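Local coordinates for protein CcbJ (Streptomyces caelestis, PDB 4HGZ) that probably transfers a methyl group from S-adenosyl-L-methionine to a nitrogen atom of its substrate, at residues 167-172 with 265-270; 139-144 with 229-234; 55-60 with 130-135. One frame throughout, in Å; residues are numbered along the deposited sequence.

Contact 1: 167-172 with 265-270; sequences VVQCLN and YHVSVY
Val168 and Ser268 face each other as an antiparallel hydrogen-bonded pair, joined from Ser268 N to Val168 O (2.9 Å) and from Val168 N to Ser268 O (3.1 Å). Two residues on, Cys170 and His266 form a second pair of backbone hydrogen bonds, with Cys170 N to His266 O and His266 N to Cys170 O both at 3.0 Å. The non-hydrogen-bonded pairs Val167–Val269 and Gln169–Val267 alternate with them and share one face. There Val167 CG1 lies 4.0 Å from Val267 CG1, and the Gln169 methylenes run past Val267 CG2. On the opposite face, His266 CG stands between its backbone N and carbonyl carbon (chi1 65°). This swings the imidazole back toward Cys170, whose CB is 3.9 Å from His266 NE2. His266 ND1 gives Ser268 OG a weak hydrogen bond.

Helix 50-61 covers the valine face through Phe56, and helix 233-242 covers the His266 face through Leu236. Gln169 OE1 accepts a bond from Phe137 N, and Tyr270 OH bonds to Asp237. Strand 265-272 is inserted antiparallel between 164-171 and 245-251, giving the 3-2-1-4-5-7-6 order of the class I methyltransferase sheet. The chemistry is that of a buried pairing within the sheet: one face is largely apolar, the other mixed.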
# COMPACT_ATOMS: atom_id res chain seq x y z
N VAL C 167 15.06 -31.06 -11.57
CA VAL C 167 13.87 -30.23 -11.63
C VAL C 167 13.52 -29.73 -10.25
O VAL C 167 13.38 -30.53 -9.33
CB VAL C 167 12.67 -31.05 -12.15
CG1 VAL C 167 11.42 -30.18 -12.19
CG2 VAL C 167 12.97 -31.63 -13.52
N VAL C 168 13.36 -28.42 -10.10
CA VAL C 168 12.96 -27.83 -8.84
C VAL C 168 11.74 -26.95 -9.06
O VAL C 168 11.54 -26.40 -10.14
CB VAL C 168 14.06 -26.91 -8.22
CG1 VAL C 168 15.37 -27.64 -8.11
CG2 VAL C 168 14.24 -25.68 -9.04
N GLN C 169 10.93 -26.81 -8.02
CA GLN C 169 9.83 -25.90 -8.03
C GLN C 169 9.97 -25.04 -6.80
O GLN C 169 9.93 -25.55 -5.68
CB GLN C 169 8.53 -26.68 -7.96
CG GLN C 169 7.30 -25.83 -7.66
CD GLN C 169 6.07 -26.68 -7.48
OE1 GLN C 169 6.04 -27.58 -6.63
NE2 GLN C 169 5.06 -26.42 -8.30
N CYS C 170 10.12 -23.74 -7.01
CA CYS C 170 10.42 -22.81 -5.92
C CYS C 170 9.58 -21.55 -6.00
O CYS C 170 9.23 -21.10 -7.09
CB CYS C 170 11.88 -22.38 -6.00
SG CYS C 170 13.05 -23.69 -6.12
N LEU C 171 9.30 -20.95 -4.85
CA LEU C 171 8.64 -19.66 -4.83
C LEU C 171 9.47 -18.64 -5.60
O LEU C 171 10.69 -18.67 -5.57
CB LEU C 171 8.41 -19.19 -3.39
CG LEU C 171 9.65 -18.82 -2.57
CD1 LEU C 171 9.93 -17.34 -2.74
CD2 LEU C 171 9.42 -19.15 -1.11
N ASN C 172 8.78 -17.75 -6.30
CA ASN C 172 9.42 -16.74 -7.13
C ASN C 172 9.22 -15.39 -6.45
O ASN C 172 8.12 -14.83 -6.46
CB ASN C 172 8.75 -16.76 -8.51
CG ASN C 172 9.20 -15.62 -9.41
OD1 ASN C 172 10.40 -15.42 -9.64
ND2 ASN C 172 8.23 -14.89 -9.98
N TYR C 265 5.27 -18.94 -8.52
CA TYR C 265 6.29 -19.98 -8.47
C TYR C 265 7.00 -20.11 -9.80
O TYR C 265 6.59 -19.54 -10.80
CB TYR C 265 5.67 -21.34 -8.10
CG TYR C 265 5.33 -21.42 -6.65
CD1 TYR C 265 6.23 -21.96 -5.73
CD2 TYR C 265 4.12 -20.92 -6.18
CE1 TYR C 265 5.92 -22.02 -4.38
CE2 TYR C 265 3.81 -20.97 -4.82
CZ TYR C 265 4.72 -21.52 -3.93
OH TYR C 265 4.42 -21.58 -2.60
N HIS C 266 8.08 -20.89 -9.81
CA HIS C 266 8.58 -21.38 -11.07
C HIS C 266 8.96 -22.84 -10.96
O HIS C 266 9.18 -23.37 -9.87
CB HIS C 266 9.75 -20.55 -11.57
CG HIS C 266 10.97 -20.61 -10.71
ND1 HIS C 266 11.96 -21.55 -10.90
CD2 HIS C 266 11.36 -19.84 -9.67
CE1 HIS C 266 12.91 -21.36 -10.00
NE2 HIS C 266 12.57 -20.33 -9.24
N VAL C 267 8.99 -23.50 -12.11
CA VAL C 267 9.48 -24.84 -12.23
C VAL C 267 10.66 -24.74 -13.18
O VAL C 267 10.52 -24.23 -14.29
CB VAL C 267 8.41 -25.75 -12.82
CG1 VAL C 267 9.01 -27.09 -13.21
CG2 VAL C 267 7.28 -25.93 -11.84
N SER C 268 11.82 -25.18 -12.73
CA SER C 268 13.02 -25.05 -13.52
C SER C 268 13.61 -26.42 -13.80
O SER C 268 13.60 -27.30 -12.94
CB SER C 268 14.04 -24.18 -12.78
OG SER C 268 13.48 -22.93 -12.42
N VAL C 269 14.12 -26.58 -15.02
CA VAL C 269 14.71 -27.83 -15.45
C VAL C 269 16.16 -27.59 -15.86
O VAL C 269 16.43 -26.76 -16.74
CB VAL C 269 13.95 -28.40 -16.65
CG1 VAL C 269 14.48 -29.78 -17.00
CG2 VAL C 269 12.48 -28.44 -16.37
N TYR C 270 17.07 -28.34 -15.24
CA TYR C 270 18.50 -28.19 -15.47
C TYR C 270 19.12 -29.48 -16.02
O TYR C 270 18.64 -30.59 -15.73
CB TYR C 270 19.21 -27.85 -14.16
CG TYR C 270 18.77 -26.55 -13.53
CD1 TYR C 270 19.38 -25.35 -13.87
CD2 TYR C 270 17.76 -26.53 -12.58
CE1 TYR C 270 18.99 -24.16 -13.29
CE2 TYR C 270 17.36 -25.35 -12.00
CZ TYR C 270 17.97 -24.17 -12.36
OH TYR C 270 17.57 -22.98 -11.78

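Contact 2: 139-144 with 229-234; sequences TLFCLL and RYAYPA
Phe141 meets Tyr230 and Ala231 because its CG is anti to its own carbonyl carbon (chi1 -69°), which sends the ring across the backbone of 229-234. Tyr230 takes a different turn. Its chi1 of 57° directs the phenol away from Phe141, to a hydrogen bond between its OH and His201, while CA and CB stay against Phe141. The motif is a short 3-10 turn, residues 140-142, in the loop that follows strand 130-135 of the Rossmann-like methyltransferase sheet. It packs on the link between strand 221-229 of the second sheet and helix 233-242.

One backbone bond joins the two, from Arg229 N to Phe141 O at 2.8 Å. The donor lies in the carbonyl plane. The far end of the Phe141 ring reaches Ala231, with Phe141 CE1 4.0 Å from Ala231 CB. Leu144 CD2 comes within 4.0 Å of Arg229 N.

Arg229 forms a salt bridge with Glu235 through NH2. Glu235 also accepts a bond from the backbone N of Tyr232, the N-cap residue of helix 233-242. Tyr232 stacks on Tyr232 of the second subunit, so the link also lies at a subunit interface. At the centre of the contact, Tyr230 CA makes a CH-pi contact over the face of the Phe141 ring, 3.6 Å from its centroid and 13° off the ring normal.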
# COMPACT_ATOMS: atom_id res chain seq x y z
N THR C 139 11.23 -27.51 -1.60
CA THR C 139 12.11 -28.42 -0.87
C THR C 139 13.55 -27.91 -0.88
O THR C 139 14.22 -27.87 0.15
CB THR C 139 12.03 -29.85 -1.39
OG1 THR C 139 10.82 -30.45 -0.93
CG2 THR C 139 13.19 -30.68 -0.86
N LEU C 140 14.02 -27.49 -2.04
CA LEU C 140 15.38 -26.98 -2.13
C LEU C 140 15.58 -25.84 -1.16
O LEU C 140 16.67 -25.69 -0.61
CB LEU C 140 15.68 -26.49 -3.55
CG LEU C 140 17.05 -25.85 -3.72
CD1 LEU C 140 18.12 -26.89 -3.52
CD2 LEU C 140 17.15 -25.22 -5.12
N PHE C 141 14.55 -25.02 -0.96
CA PHE C 141 14.70 -23.82 -0.12
C PHE C 141 14.59 -24.14 1.36
O PHE C 141 14.55 -23.24 2.20
CB PHE C 141 13.70 -22.73 -0.50
CG PHE C 141 13.96 -22.10 -1.85
CD1 PHE C 141 15.16 -22.29 -2.51
CD2 PHE C 141 13.00 -21.29 -2.45
CE1 PHE C 141 15.40 -21.70 -3.76
CE2 PHE C 141 13.23 -20.69 -3.69
CZ PHE C 141 14.43 -20.89 -4.35
N CYS C 142 14.52 -25.43 1.69
CA CYS C 142 14.50 -25.88 3.08
C CYS C 142 15.91 -25.90 3.65
O CYS C 142 16.10 -25.87 4.86
CB CYS C 142 13.88 -27.28 3.19
SG CYS C 142 12.07 -27.27 2.99
N LEU C 143 16.89 -25.97 2.76
CA LEU C 143 18.29 -25.86 3.14
C LEU C 143 18.58 -24.39 3.42
O LEU C 143 18.41 -23.53 2.56
CB LEU C 143 19.15 -26.39 2.01
CG LEU C 143 18.84 -27.87 1.73
CD1 LEU C 143 19.49 -28.36 0.45
CD2 LEU C 143 19.28 -28.70 2.91
N LEU C 144 19.01 -24.09 4.64
CA LEU C 144 19.02 -22.71 5.10
C LEU C 144 20.26 -21.89 4.72
O LEU C 144 20.72 -21.07 5.49
CB LEU C 144 18.74 -22.63 6.60
CG LEU C 144 17.39 -23.25 6.97
CD1 LEU C 144 17.06 -23.05 8.45
CD2 LEU C 144 16.31 -22.67 6.08
N ARG C 229 15.08 -20.57 2.96
CA ARG C 229 15.93 -19.55 2.37
C ARG C 229 15.68 -19.61 0.90
O ARG C 229 15.97 -20.62 0.27
CB ARG C 229 17.44 -19.74 2.63
CG ARG C 229 18.16 -18.43 2.31
CD ARG C 229 19.53 -18.56 1.67
NE ARG C 229 19.53 -18.93 0.26
CZ ARG C 229 20.10 -18.22 -0.70
NH1 ARG C 229 20.70 -17.07 -0.44
NH2 ARG C 229 20.07 -18.67 -1.95
N TYR C 230 15.15 -18.53 0.33
CA TYR C 230 14.82 -18.55 -1.10
C TYR C 230 15.94 -17.98 -1.93
O TYR C 230 16.85 -17.32 -1.42
CB TYR C 230 13.51 -17.82 -1.38
CG TYR C 230 13.48 -16.39 -0.91
CD1 TYR C 230 14.05 -15.38 -1.67
CD2 TYR C 230 12.89 -16.05 0.29
CE1 TYR C 230 14.03 -14.06 -1.24
CE2 TYR C 230 12.87 -14.73 0.73
CZ TYR C 230 13.44 -13.75 -0.04
OH TYR C 230 13.41 -12.45 0.39
N ALA C 231 15.90 -18.24 -3.23
CA ALA C 231 16.84 -17.62 -4.15
C ALA C 231 16.07 -16.93 -5.25
O ALA C 231 14.97 -17.34 -5.62
CB ALA C 231 17.75 -18.65 -4.73
N TYR C 232 16.65 -15.87 -5.79
CA TYR C 232 16.08 -15.27 -6.97
C TYR C 232 16.50 -16.09 -8.17
O TYR C 232 17.59 -16.68 -8.17
CB TYR C 232 16.56 -13.85 -7.11
CG TYR C 232 15.90 -12.89 -6.15
CD1 TYR C 232 14.74 -12.21 -6.51
CD2 TYR C 232 16.45 -12.64 -4.91
CE1 TYR C 232 14.15 -11.32 -5.66
CE2 TYR C 232 15.86 -11.74 -4.05
CZ TYR C 232 14.72 -11.08 -4.44
OH TYR C 232 14.15 -10.20 -3.58
N PRO C 233 15.65 -16.16 -9.20
CA PRO C 233 15.93 -16.92 -10.41
C PRO C 233 17.36 -16.74 -10.94
O PRO C 233 18.03 -17.73 -11.24
CB PRO C 233 14.92 -16.35 -11.40
CG PRO C 233 13.72 -16.09 -10.54
CD PRO C 233 14.29 -15.58 -9.22
N ALA C 234 17.84 -15.51 -11.05
CA ALA C 234 19.17 -15.30 -11.61
C ALA C 234 20.27 -15.78 -10.67
O ALA C 234 21.30 -16.29 -11.13
CB ALA C 234 19.39 -13.83 -12.00

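Contact 3: 55-60 with 130-135; sequences LFVAAL and YSVVFA
Val57 and Leu60 project from helix 55-60 onto strand 132-135; the two segments run nearly antiparallel, at 160°, with axes 9.3 Å apart. The nearest backbones are those of Leu60 and Val132, with 6.8 Å between their CA atoms. The chain turns a corner at Ser131.

Val57 is the central side chain. Its two methyls have separate partners. Val57 CG1 rests against Val132 CG1 at 4.0 Å. Val57 CG2 sits above one face of the Phe134 ring, 4.0 Å from the centroid and offset toward the rim, in a CH-pi contact. A chi1 of 71° tucks the Phe134 ring over its own backbone, where Val57 CG2 lies on its face. Val57 and Phe134 cross at about a right angle. One helical turn on, Leu60 closes the contact. Leu60 CB is 3.9 Å from Val132 CG2, and the same valine methyl lies 3.4 Å from Leu60 O. Val132 thus spreads its two branches between two helix residues. The contacts between side chains are all apolar.

Around this packing, Val66 touches Val132, and Val167 of strand 164-171 touches both Leu60 and Phe134. Ala58 and Ala59 belong to a lithium site on the helix. Phe134 lies near Arg75, a residue that binds S-adenosyl-L-homocysteine. A helix laid over the central parallel strands in this way is typical of the alpha/beta Rossmann-like fold of class I methyltransferases.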
# COMPACT_ATOMS: atom_id res chain seq x y z
N LEU C 55 3.06 -36.10 -14.09
CA LEU C 55 3.09 -36.12 -15.54
C LEU C 55 4.36 -35.42 -16.01
O LEU C 55 5.14 -35.96 -16.80
CB LEU C 55 1.82 -35.46 -16.11
CG LEU C 55 0.50 -36.24 -15.93
CD1 LEU C 55 -0.75 -35.34 -15.99
CD2 LEU C 55 0.39 -37.38 -16.95
N PHE C 56 4.60 -34.22 -15.48
CA PHE C 56 5.78 -33.46 -15.83
C PHE C 56 7.05 -34.28 -15.69
O PHE C 56 7.81 -34.41 -16.65
CB PHE C 56 5.88 -32.19 -14.99
CG PHE C 56 6.94 -31.24 -15.47
CD1 PHE C 56 6.63 -30.24 -16.37
CD2 PHE C 56 8.24 -31.35 -15.02
CE1 PHE C 56 7.61 -29.38 -16.81
CE2 PHE C 56 9.22 -30.48 -15.46
CZ PHE C 56 8.91 -29.50 -16.36
N VAL C 57 7.29 -34.82 -14.50
CA VAL C 57 8.49 -35.62 -14.27
C VAL C 57 8.52 -36.87 -15.17
O VAL C 57 9.53 -37.12 -15.84
CB VAL C 57 8.64 -36.01 -12.78
CG1 VAL C 57 9.71 -37.05 -12.62
CG2 VAL C 57 8.99 -34.77 -11.96
N ALA C 58 7.42 -37.61 -15.21
CA ALA C 58 7.30 -38.78 -16.10
C ALA C 58 7.76 -38.48 -17.53
O ALA C 58 8.54 -39.23 -18.10
CB ALA C 58 5.87 -39.29 -16.13
N ALA C 59 7.28 -37.37 -18.10
CA ALA C 59 7.65 -37.00 -19.46
C ALA C 59 9.17 -36.88 -19.63
O ALA C 59 9.69 -37.06 -20.72
CB ALA C 59 6.96 -35.69 -19.89
N LEU C 60 9.86 -36.58 -18.53
CA LEU C 60 11.31 -36.47 -18.53
C LEU C 60 12.00 -37.76 -18.09
O LEU C 60 13.22 -37.87 -18.16
CB LEU C 60 11.75 -35.34 -17.60
CG LEU C 60 11.45 -33.91 -18.04
CD1 LEU C 60 11.67 -32.95 -16.87
CD2 LEU C 60 12.32 -33.51 -19.23
N TYR C 130 20.03 -41.76 -11.83
CA TYR C 130 18.63 -41.48 -12.06
C TYR C 130 18.43 -40.67 -13.33
O TYR C 130 19.36 -40.03 -13.82
CB TYR C 130 18.05 -40.72 -10.87
CG TYR C 130 18.03 -41.51 -9.59
CD1 TYR C 130 16.89 -42.19 -9.20
CD2 TYR C 130 19.16 -41.58 -8.78
CE1 TYR C 130 16.86 -42.93 -8.02
CE2 TYR C 130 19.14 -42.31 -7.60
CZ TYR C 130 17.99 -42.98 -7.23
OH TYR C 130 17.95 -43.72 -6.07
N SER C 131 17.21 -40.70 -13.84
CA SER C 131 16.87 -40.02 -15.09
C SER C 131 16.42 -38.62 -14.75
O SER C 131 16.58 -37.69 -15.53
CB SER C 131 15.75 -40.76 -15.80
OG SER C 131 14.56 -40.74 -15.02
N VAL C 132 15.86 -38.48 -13.55
CA VAL C 132 15.37 -37.20 -13.08
C VAL C 132 15.53 -37.12 -11.57
O VAL C 132 15.15 -38.05 -10.85
CB VAL C 132 13.88 -37.04 -13.40
CG1 VAL C 132 13.39 -35.66 -12.99
CG2 VAL C 132 13.63 -37.29 -14.86
N VAL C 133 16.10 -36.02 -11.09
CA VAL C 133 16.10 -35.76 -9.66
C VAL C 133 15.25 -34.52 -9.47
O VAL C 133 15.45 -33.53 -10.19
CB VAL C 133 17.51 -35.48 -9.13
CG1 VAL C 133 17.45 -35.18 -7.66
CG2 VAL C 133 18.44 -36.67 -9.40
N PHE C 134 14.29 -34.57 -8.56
CA PHE C 134 13.45 -33.39 -8.40
C PHE C 134 13.12 -33.04 -6.97
O PHE C 134 13.19 -33.88 -6.06
CB PHE C 134 12.16 -33.48 -9.22
CG PHE C 134 11.17 -34.48 -8.72
CD1 PHE C 134 10.08 -34.08 -7.95
CD2 PHE C 134 11.29 -35.83 -9.04
CE1 PHE C 134 9.15 -35.00 -7.48
CE2 PHE C 134 10.36 -36.76 -8.59
CZ PHE C 134 9.29 -36.35 -7.81
N ALA C 135 12.73 -31.79 -6.81
CA ALA C 135 12.44 -31.23 -5.52
C ALA C 135 11.25 -30.28 -5.66
O ALA C 135 11.39 -29.17 -6.13
CB ALA C 135 13.66 -30.50 -5.00

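In the fold
Contacts 1 and 3 meet on the seven-stranded sheet, where strands 130-135 and 164-171 are neighbours. Val167 O probably accepts a hydrogen bond from Ala135 N, and Phe56 of the helix touches Val269. Contact 1 lies within the sheet and rests on backbone bonds. Contact 3 covers one face of it by apolar packing alone. Contact 2 lies at the other face: the Phe141 ring packs on Cys170 and Leu171, and Pro233 on Asn172. It mixes one backbone bond with ring packing. All three are largely buried, but contact 2 has an exposed residue, Leu144, at its margin. Contact 1 touches the second subunit through Asn172 alone, contact 2 more broadly. Contact 3 touches no other chain.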